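PDB 4R84: sialyltransferase 0160 from Photobacterium damselae, which probably transfers sialic acid from a CMP-activated donor to a galactoside acceptor, as a glycosyltransferase of the GT-B structural group. Local coordinates for residues N204-I216 with A274-Y288. Numbering follows the deposited sequence.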
ATOM      1  N   ASN A 204       6.654   0.940   4.651  1.00 18.64           N
ATOM      2  CA  ASN A 204       6.500  -0.330   5.343  1.00 17.42           C
ATOM      3  C   ASN A 204       6.502  -0.116   6.854  1.00 20.14           C
ATOM      4  O   ASN A 204       7.385   0.550   7.382  1.00 18.56           O
ATOM      5  CB  ASN A 204       7.660  -1.228   4.870  1.00 20.14           C
ATOM      6  CG  ASN A 204       7.631  -2.618   5.430  1.00 31.41           C
ATOM      7  OD1 ASN A 204       7.521  -2.818   6.629  1.00 30.41           O
ATOM      8  ND2 ASN A 204       7.800  -3.603   4.550  1.00 29.09           N
ATOM      9  N   THR A 205       5.491  -0.634   7.552  1.00 18.86           N
ATOM     10  CA  THR A 205       5.375  -0.357   8.987  1.00 17.40           C
ATOM     11  C   THR A 205       6.600  -0.841   9.777  1.00 18.29           C
ATOM     12  O   THR A 205       7.130  -0.107  10.609  1.00 22.59           O
ATOM     13  CB  THR A 205       4.117  -1.007   9.582  1.00 23.09           C
ATOM     14  OG1 THR A 205       2.970  -0.507   8.898  1.00 21.02           O
ATOM     15  CG2 THR A 205       4.003  -0.686  11.064  1.00 23.03           C
ATOM     16  N   ALA A 206       7.028  -2.074   9.525  1.00 18.86           N
ATOM     17  CA  ALA A 206       8.135  -2.646  10.302  1.00 21.91           C
ATOM     18  C   ALA A 206       9.412  -1.822  10.129  1.00 27.31           C
ATOM     19  O   ALA A 206      10.239  -1.738  11.038  1.00 27.65           O
ATOM     20  CB  ALA A 206       8.371  -4.125   9.912  1.00 23.71           C
ATOM     21  N   HIS A 207       9.555  -1.167   8.981  1.00 21.52           N
ATOM     22  CA  HIS A 207      10.815  -0.492   8.704  1.00 21.96           C
ATOM     23  C   HIS A 207      10.683   1.005   8.566  1.00 24.14           C
ATOM     24  O   HIS A 207      11.552   1.643   7.993  1.00 23.94           O
ATOM     25  CB  HIS A 207      11.431  -1.089   7.450  1.00 36.43           C
ATOM     26  CG  HIS A 207      11.737  -2.545   7.605  1.00 47.76           C
ATOM     27  ND1 HIS A 207      10.866  -3.533   7.201  1.00 51.55           N
ATOM     28  CD2 HIS A 207      12.781  -3.178   8.186  1.00 49.22           C
ATOM     29  CE1 HIS A 207      11.379  -4.714   7.493  1.00 57.09           C
ATOM     30  NE2 HIS A 207      12.541  -4.526   8.091  1.00 53.48           N
ATOM     31  N   VAL A 208       9.618   1.564   9.132  1.00 18.88           N
ATOM     32  CA  VAL A 208       9.393   2.999   9.049  1.00 16.83           C
ATOM     33  C   VAL A 208      10.567   3.805   9.620  1.00 21.57           C
ATOM     34  O   VAL A 208      10.947   4.839   9.053  1.00 21.33           O
ATOM     35  CB  VAL A 208       8.069   3.407   9.756  1.00 19.55           C
ATOM     36  CG1 VAL A 208       8.060   2.951  11.208  1.00 19.91           C
ATOM     37  CG2 VAL A 208       7.855   4.917   9.667  1.00 16.76           C
ATOM     38  N   PHE A 209      11.172   3.327  10.708  1.00 22.72           N
ATOM     39  CA  PHE A 209      12.246   4.094  11.330  1.00 15.78           C
ATOM     40  C   PHE A 209      13.538   4.054  10.518  1.00 18.42           C
ATOM     41  O   PHE A 209      14.394   4.931  10.651  1.00 24.71           O
ATOM     42  CB  PHE A 209      12.529   3.600  12.757  1.00 24.61           C
ATOM     43  CG  PHE A 209      13.451   4.506  13.508  1.00 23.48           C
ATOM     44  CD1 PHE A 209      13.006   5.736  13.958  1.00 27.67           C
ATOM     45  CD2 PHE A 209      14.769   4.145  13.742  1.00 33.55           C
ATOM     46  CE1 PHE A 209      13.852   6.592  14.631  1.00 33.73           C
ATOM     47  CE2 PHE A 209      15.622   4.996  14.420  1.00 37.15           C
ATOM     48  CZ  PHE A 209      15.159   6.224  14.861  1.00 37.36           C
ATOM     49  N   ASN A 210      13.696   3.034   9.685  1.00 20.57           N
ATOM     50  CA  ASN A 210      14.862   2.999   8.806  1.00 20.75           C
ATOM     51  C   ASN A 210      14.660   3.873   7.569  1.00 25.08           C
ATOM     52  O   ASN A 210      15.630   4.264   6.924  1.00 26.15           O
ATOM     53  CB  ASN A 210      15.177   1.566   8.383  1.00 26.87           C
ATOM     54  CG  ASN A 210      15.841   0.768   9.481  1.00 37.62           C
ATOM     55  OD1 ASN A 210      16.453   1.330  10.395  1.00 39.28           O
ATOM     56  ND2 ASN A 210      15.741  -0.550   9.392  1.00 31.98           N
ATOM     57  N   ASN A 211      13.405   4.167   7.234  1.00 19.58           N
ATOM     58  CA  ASN A 211      13.126   4.859   5.973  1.00 16.45           C
ATOM     59  C   ASN A 211      12.807   6.346   6.063  1.00 20.08           C
ATOM     60  O   ASN A 211      13.200   7.107   5.177  1.00 20.90           O
ATOM     61  CB  ASN A 211      11.965   4.173   5.238  1.00 19.37           C
ATOM     62  CG  ASN A 211      12.350   2.817   4.662  1.00 21.27           C
ATOM     63  OD1 ASN A 211      13.525   2.544   4.389  1.00 19.46           O
ATOM     64  ND2 ASN A 211      11.350   1.956   4.475  1.00 21.67           N
ATOM     65  N   LEU A 212      12.085   6.774   7.098  1.00 17.84           N
ATOM     66  CA  LEU A 212      11.624   8.171   7.127  1.00 17.76           C
ATOM     67  C   LEU A 212      12.581   9.167   7.806  1.00 20.84           C
ATOM     68  O   LEU A 212      12.747  10.283   7.302  1.00 21.75           O
ATOM     69  CB  LEU A 212      10.243   8.265   7.789  1.00 17.09           C
ATOM     70  CG  LEU A 212       9.140   7.445   7.096  1.00 20.96           C
ATOM     71  CD1 LEU A 212       7.757   7.814   7.635  1.00 18.55           C
ATOM     72  CD2 LEU A 212       9.168   7.640   5.582  1.00 22.05           C
ATOM     73  N   PRO A 213      13.210   8.789   8.937  1.00 21.14           N
ATOM     74  CA  PRO A 213      14.100   9.797   9.538  1.00 24.62           C
ATOM     75  C   PRO A 213      15.192  10.378   8.616  1.00 23.47           C
ATOM     76  O   PRO A 213      15.505  11.553   8.799  1.00 24.32           O
ATOM     77  CB  PRO A 213      14.726   9.048  10.719  1.00 24.64           C
ATOM     78  CG  PRO A 213      13.686   8.056  11.109  1.00 25.45           C
ATOM     79  CD  PRO A 213      13.081   7.599   9.802  1.00 21.34           C
ATOM     80  N   PRO A 214      15.772   9.593   7.678  1.00 22.77           N
ATOM     81  CA  PRO A 214      16.781  10.205   6.804  1.00 23.83           C
ATOM     82  C   PRO A 214      16.258  11.320   5.921  1.00 24.96           C
ATOM     83  O   PRO A 214      17.054  12.135   5.449  1.00 25.11           O
ATOM     84  CB  PRO A 214      17.250   9.037   5.942  1.00 23.03           C
ATOM     85  CG  PRO A 214      17.011   7.839   6.785  1.00 28.59           C
ATOM     86  CD  PRO A 214      15.741   8.129   7.503  1.00 21.87           C
ATOM     87  N   ILE A 215      14.946  11.342   5.682  1.00 23.13           N
ATOM     88  CA  ILE A 215      14.345  12.398   4.893  1.00 21.27           C
ATOM     89  C   ILE A 215      13.844  13.518   5.808  1.00 21.80           C
ATOM     90  O   ILE A 215      14.032  14.717   5.526  1.00 24.29           O
ATOM     91  CB  ILE A 215      13.167  11.875   4.043  1.00 21.41           C
ATOM     92  CG1 ILE A 215      13.644  10.768   3.096  1.00 18.13           C
ATOM     93  CG2 ILE A 215      12.530  13.040   3.263  1.00 19.15           C
ATOM     94  CD1 ILE A 215      12.489   9.968   2.446  1.00 17.58           C
ATOM     95  N   ILE A 216      13.193  13.131   6.904  1.00 20.60           N
ATOM     96  CA  ILE A 216      12.614  14.113   7.824  1.00 21.07           C
ATOM     97  C   ILE A 216      13.671  14.984   8.512  1.00 24.09           C
ATOM     98  O   ILE A 216      13.491  16.193   8.625  1.00 27.35           O
ATOM     99  CB  ILE A 216      11.757  13.429   8.886  1.00 21.19           C
ATOM    100  CG1 ILE A 216      10.502  12.850   8.225  1.00 20.12           C
ATOM    101  CG2 ILE A 216      11.382  14.421   9.998  1.00 23.03           C
ATOM    102  CD1 ILE A 216       9.618  12.070   9.154  1.00 23.87           C
ATOM    103  N   ALA A 274      17.820   7.254  19.811  1.00 44.02           N
ATOM    104  CA  ALA A 274      16.619   6.865  19.087  1.00 40.30           C
ATOM    105  C   ALA A 274      15.799   5.884  19.909  1.00 45.07           C
ATOM    106  O   ALA A 274      16.358   5.122  20.703  1.00 39.23           O
ATOM    107  CB  ALA A 274      16.990   6.258  17.747  1.00 39.01           C
ATOM    108  N   PRO A 275      14.469   5.894  19.727  1.00 40.60           N
ATOM    109  CA  PRO A 275      13.663   4.876  20.404  1.00 40.41           C
ATOM    110  C   PRO A 275      14.019   3.507  19.871  1.00 37.54           C
ATOM    111  O   PRO A 275      14.317   3.367  18.692  1.00 35.78           O
ATOM    112  CB  PRO A 275      12.216   5.239  20.023  1.00 41.18           C
ATOM    113  CG  PRO A 275      12.284   6.605  19.514  1.00 40.82           C
ATOM    114  CD  PRO A 275      13.639   6.773  18.894  1.00 36.91           C
ATOM    115  N   LYS A 276      14.029   2.512  20.747  1.00 41.95           N
ATOM    116  CA  LYS A 276      14.280   1.153  20.321  1.00 50.53           C
ATOM    117  C   LYS A 276      12.947   0.408  20.321  1.00 44.35           C
ATOM    118  O   LYS A 276      12.030   0.739  21.085  1.00 44.20           O
ATOM    119  CB  LYS A 276      15.305   0.459  21.221  1.00 61.43           C
ATOM    120  CG  LYS A 276      15.723  -0.917  20.690  1.00 68.24           C
ATOM    121  CD  LYS A 276      16.686  -1.647  21.612  1.00 76.02           C
ATOM    122  CE  LYS A 276      17.093  -2.997  21.009  1.00 80.78           C
ATOM    123  NZ  LYS A 276      17.959  -2.877  19.796  1.00 81.63           N
ATOM    124  N   GLY A 277      12.836  -0.577  19.439  1.00 34.81           N
ATOM    125  CA  GLY A 277      11.666  -1.425  19.401  1.00 32.38           C
ATOM    126  C   GLY A 277      10.407  -0.700  18.980  1.00 28.00           C
ATOM    127  O   GLY A 277      10.457   0.184  18.116  1.00 24.75           O
ATOM    128  N   MET A 278       9.292  -1.058  19.615  1.00 23.89           N
ATOM    129  CA  MET A 278       7.974  -0.596  19.206  1.00 22.61           C
ATOM    130  C   MET A 278       7.873   0.917  19.238  1.00 26.74           C
ATOM    131  O   MET A 278       7.071   1.505  18.512  1.00 23.39           O
ATOM    132  CB  MET A 278       6.891  -1.229  20.077  1.00 25.26           C
ATOM    133  CG  MET A 278       6.766  -2.731  19.835  1.00 19.92           C
ATOM    134  SD  MET A 278       6.476  -3.105  18.094  1.00 25.32           S
ATOM    135  CE  MET A 278       6.225  -4.879  18.127  1.00 27.05           C
ATOM    136  N   GLY A 279       8.709   1.539  20.064  1.00 26.82           N
ATOM    137  CA  GLY A 279       8.709   2.982  20.196  1.00 30.95           C
ATOM    138  C   GLY A 279       9.110   3.723  18.942  1.00 26.94           C
ATOM    139  O   GLY A 279       8.816   4.916  18.810  1.00 27.34           O
ATOM    140  N   ASN A 280       9.775   3.053  18.008  1.00 23.10           N
ATOM    141  CA  ASN A 280      10.111   3.754  16.767  1.00 22.49           C
ATOM    142  C   ASN A 280       9.154   3.373  15.659  1.00 21.19           C
ATOM    143  O   ASN A 280       9.328   3.787  14.515  1.00 22.50           O
ATOM    144  CB  ASN A 280      11.573   3.495  16.350  1.00 27.19           C
ATOM    145  CG  ASN A 280      11.846   2.060  15.919  1.00 29.83           C
ATOM    146  OD1 ASN A 280      11.001   1.380  15.339  1.00 23.32           O
ATOM    147  ND2 ASN A 280      13.066   1.610  16.163  1.00 37.56           N
ATOM    148  N   ARG A 281       8.142   2.581  16.011  1.00 23.78           N
ATOM    149  CA  ARG A 281       7.221   2.022  15.029  1.00 22.48           C
ATOM    150  C   ARG A 281       5.801   2.567  15.204  1.00 21.26           C
ATOM    151  O   ARG A 281       5.157   2.968  14.237  1.00 23.16           O
ATOM    152  CB  ARG A 281       7.211   0.482  15.145  1.00 22.67           C
ATOM    153  CG  ARG A 281       6.319  -0.229  14.133  1.00 21.85           C
ATOM    154  CD  ARG A 281       6.416  -1.762  14.239  1.00 22.51           C
ATOM    155  NE  ARG A 281       7.781  -2.248  14.032  1.00 21.87           N
ATOM    156  CZ  ARG A 281       8.105  -3.526  13.829  1.00 30.95           C
ATOM    157  NH1 ARG A 281       7.168  -4.472  13.801  1.00 26.51           N
ATOM    158  NH2 ARG A 281       9.372  -3.866  13.643  1.00 29.18           N
ATOM    159  N   TYR A 282       5.315   2.569  16.442  1.00 20.13           N
ATOM    160  CA  TYR A 282       3.913   2.876  16.690  1.00 18.78           C
ATOM    161  C   TYR A 282       3.710   4.187  17.445  1.00 17.60           C
ATOM    162  O   TYR A 282       2.707   4.368  18.134  1.00 22.20           O
ATOM    163  CB  TYR A 282       3.235   1.725  17.447  1.00 20.61           C
ATOM    164  CG  TYR A 282       3.038   0.499  16.591  1.00 20.72           C
ATOM    165  CD1 TYR A 282       2.233   0.539  15.460  1.00 18.92           C
ATOM    166  CD2 TYR A 282       3.650  -0.700  16.921  1.00 21.75           C
ATOM    167  CE1 TYR A 282       2.053  -0.583  14.671  1.00 23.38           C
ATOM    168  CE2 TYR A 282       3.478  -1.832  16.140  1.00 21.79           C
ATOM    169  CZ  TYR A 282       2.680  -1.776  15.028  1.00 19.09           C
ATOM    170  OH  TYR A 282       2.514  -2.900  14.258  1.00 22.79           O
ATOM    171  N   ASN A 283       4.656   5.108  17.297  1.00 20.96           N
ATOM    172  CA  ASN A 283       4.509   6.457  17.853  1.00 17.07           C
ATOM    173  C   ASN A 283       4.377   7.552  16.798  1.00 19.44           C
ATOM    174  O   ASN A 283       4.339   8.737  17.136  1.00 23.55           O
ATOM    175  CB  ASN A 283       5.695   6.798  18.745  1.00 23.18           C
ATOM    176  CG  ASN A 283       5.488   6.371  20.172  1.00 29.81           C
ATOM    177  OD1 ASN A 283       4.353   6.287  20.652  1.00 29.12           O
ATOM    178  ND2 ASN A 283       6.586   6.094  20.865  1.00 24.33           N
ATOM    179  N   TRP A 284       4.342   7.178  15.526  1.00 20.98           N
ATOM    180  CA  TRP A 284       4.333   8.196  14.474  1.00 16.83           C
ATOM    181  C   TRP A 284       3.052   9.019  14.494  1.00 21.43           C
ATOM    182  O   TRP A 284       3.081  10.207  14.167  1.00 24.11           O
ATOM    183  CB  TRP A 284       4.555   7.556  13.110  1.00 19.12           C
ATOM    184  CG  TRP A 284       5.988   7.102  12.987  1.00 17.15           C
ATOM    185  CD1 TRP A 284       6.505   5.895  13.365  1.00 23.87           C
ATOM    186  CD2 TRP A 284       7.083   7.866  12.480  1.00 16.20           C
ATOM    187  NE1 TRP A 284       7.858   5.867  13.123  1.00 23.27           N
ATOM    188  CE2 TRP A 284       8.238   7.075  12.584  1.00 23.46           C
ATOM    189  CE3 TRP A 284       7.203   9.164  11.954  1.00 21.55           C
ATOM    190  CZ2 TRP A 284       9.496   7.518  12.165  1.00 23.20           C
ATOM    191  CZ3 TRP A 284       8.450   9.607  11.542  1.00 25.35           C
ATOM    192  CH2 TRP A 284       9.581   8.784  11.648  1.00 28.12           C
ATOM    193  N   HIS A 285       1.945   8.406  14.910  1.00 19.90           N
ATOM    194  CA  HIS A 285       0.660   9.113  14.943  1.00 21.93           C
ATOM    195  C   HIS A 285       0.597  10.189  16.037  1.00 22.79           C
ATOM    196  O   HIS A 285      -0.308  11.022  16.038  1.00 26.19           O
ATOM    197  CB  HIS A 285      -0.481   8.115  15.127  1.00 23.02           C
ATOM    198  CG  HIS A 285      -0.497   7.464  16.471  1.00 22.71           C
ATOM    199  ND1 HIS A 285       0.543   6.681  16.926  1.00 19.47           N
ATOM    200  CD2 HIS A 285      -1.424   7.473  17.459  1.00 25.69           C
ATOM    201  CE1 HIS A 285       0.262   6.244  18.143  1.00 22.61           C
ATOM    202  NE2 HIS A 285      -0.927   6.710  18.487  1.00 28.62           N
ATOM    203  N   LYS A 286       1.564  10.171  16.953  1.00 25.61           N
ATOM    204  CA  LYS A 286       1.678  11.183  18.010  1.00 24.75           C
ATOM    205  C   LYS A 286       2.344  12.446  17.493  1.00 26.32           C
ATOM    206  O   LYS A 286       2.291  13.501  18.128  1.00 29.09           O
ATOM    207  CB  LYS A 286       2.485  10.637  19.197  1.00 25.53           C
ATOM    208  CG  LYS A 286       1.867   9.475  19.969  1.00 32.17           C
ATOM    209  CD  LYS A 286       0.743   9.932  20.884  1.00 43.07           C
ATOM    210  CE  LYS A 286      -0.618   9.804  20.250  1.00 54.78           C
ATOM    211  NZ  LYS A 286      -1.680  10.273  21.187  1.00 66.21           N
ATOM    212  N   LEU A 287       2.993  12.338  16.346  1.00 21.62           N
ATOM    213  CA  LEU A 287       3.773  13.454  15.816  1.00 21.48           C
ATOM    214  C   LEU A 287       3.309  13.958  14.456  1.00 19.68           C
ATOM    215  O   LEU A 287       3.527  15.130  14.111  1.00 22.22           O
ATOM    216  CB  LEU A 287       5.248  13.055  15.732  1.00 17.50           C
ATOM    217  CG  LEU A 287       5.879  12.649  17.067  1.00 29.99           C
ATOM    218  CD1 LEU A 287       7.315  12.177  16.869  1.00 39.68           C
ATOM    219  CD2 LEU A 287       5.832  13.790  18.063  1.00 30.31           C
ATOM    220  N   TYR A 288       2.678  13.077  13.687  1.00 23.94           N
ATOM    221  CA  TYR A 288       2.201  13.382  12.346  1.00 21.55           C
ATOM    222  C   TYR A 288       0.860  12.718  12.130  1.00 25.26           C
ATOM    223  O   TYR A 288       0.516  11.768  12.839  1.00 24.21           O
ATOM    224  CB  TYR A 288       3.180  12.884  11.280  1.00 21.00           C
ATOM    225  CG  TYR A 288       4.570  13.435  11.431  1.00 19.61           C
ATOM    226  CD1 TYR A 288       4.909  14.670  10.898  1.00 22.91           C
ATOM    227  CD2 TYR A 288       5.546  12.721  12.139  1.00 20.48           C
ATOM    228  CE1 TYR A 288       6.191  15.190  11.056  1.00 22.61           C
ATOM    229  CE2 TYR A 288       6.818  13.221  12.297  1.00 24.88           C
ATOM    230  CZ  TYR A 288       7.135  14.459  11.758  1.00 29.05           C
ATOM    231  OH  TYR A 288       8.401  14.958  11.919  1.00 28.32           O
TER
HETATM  232  O   HOH W   1      10.862   0.881  12.273  1.00 26.14           O
HETATM  233  O   HOH W   2      12.055  -2.784  12.938  1.00 45.96           O
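The indole of W284 carries V208 CG2 and L212 CD1 over one face, while I216 CD1 meets its edge near the ring plane, 3.6 Å from CZ3. F209 CD1 lies near CZ2 of the same indole, which in turn sits at the edge of the phenyl ring. The phenyl ring of F209 and the amide of N280 lie almost parallel, their planes 5° apart, and A274 CB approaches CZ obliquely. The guanidinium of R281 has A206 CA over its centre, and water 2 in plane at its edge joins NH2 to A206 O. This is a worked example of how short helices and a loop pack beside the sheet of a Rossmann-like domain in a GT-B glycosyltransferase: the short helices that follow strand 197-204 are packed against the loop that leads into strand 290-294, with I230 of strand 225-233 also touching W284.

The V208 contact is a CH-pi interaction, CG2 standing 3.8 Å from the centroid of the five-membered ring and 22° off its normal. With CG2 anti to the backbone N, both methyls press on NE1 from the same side, CG1 3.5 Å away. At the other end of the contact, I216 CG2 rests 3.6 Å from Y288 OH. The clear polar links across this interface run through water. Water 1 accepts from F209 N and donates to both A206 O and N280 OD1. Within the loop, W284 NE1 donates to N280 O at 2.9 Å, reaching it from 49° above the carbonyl plane.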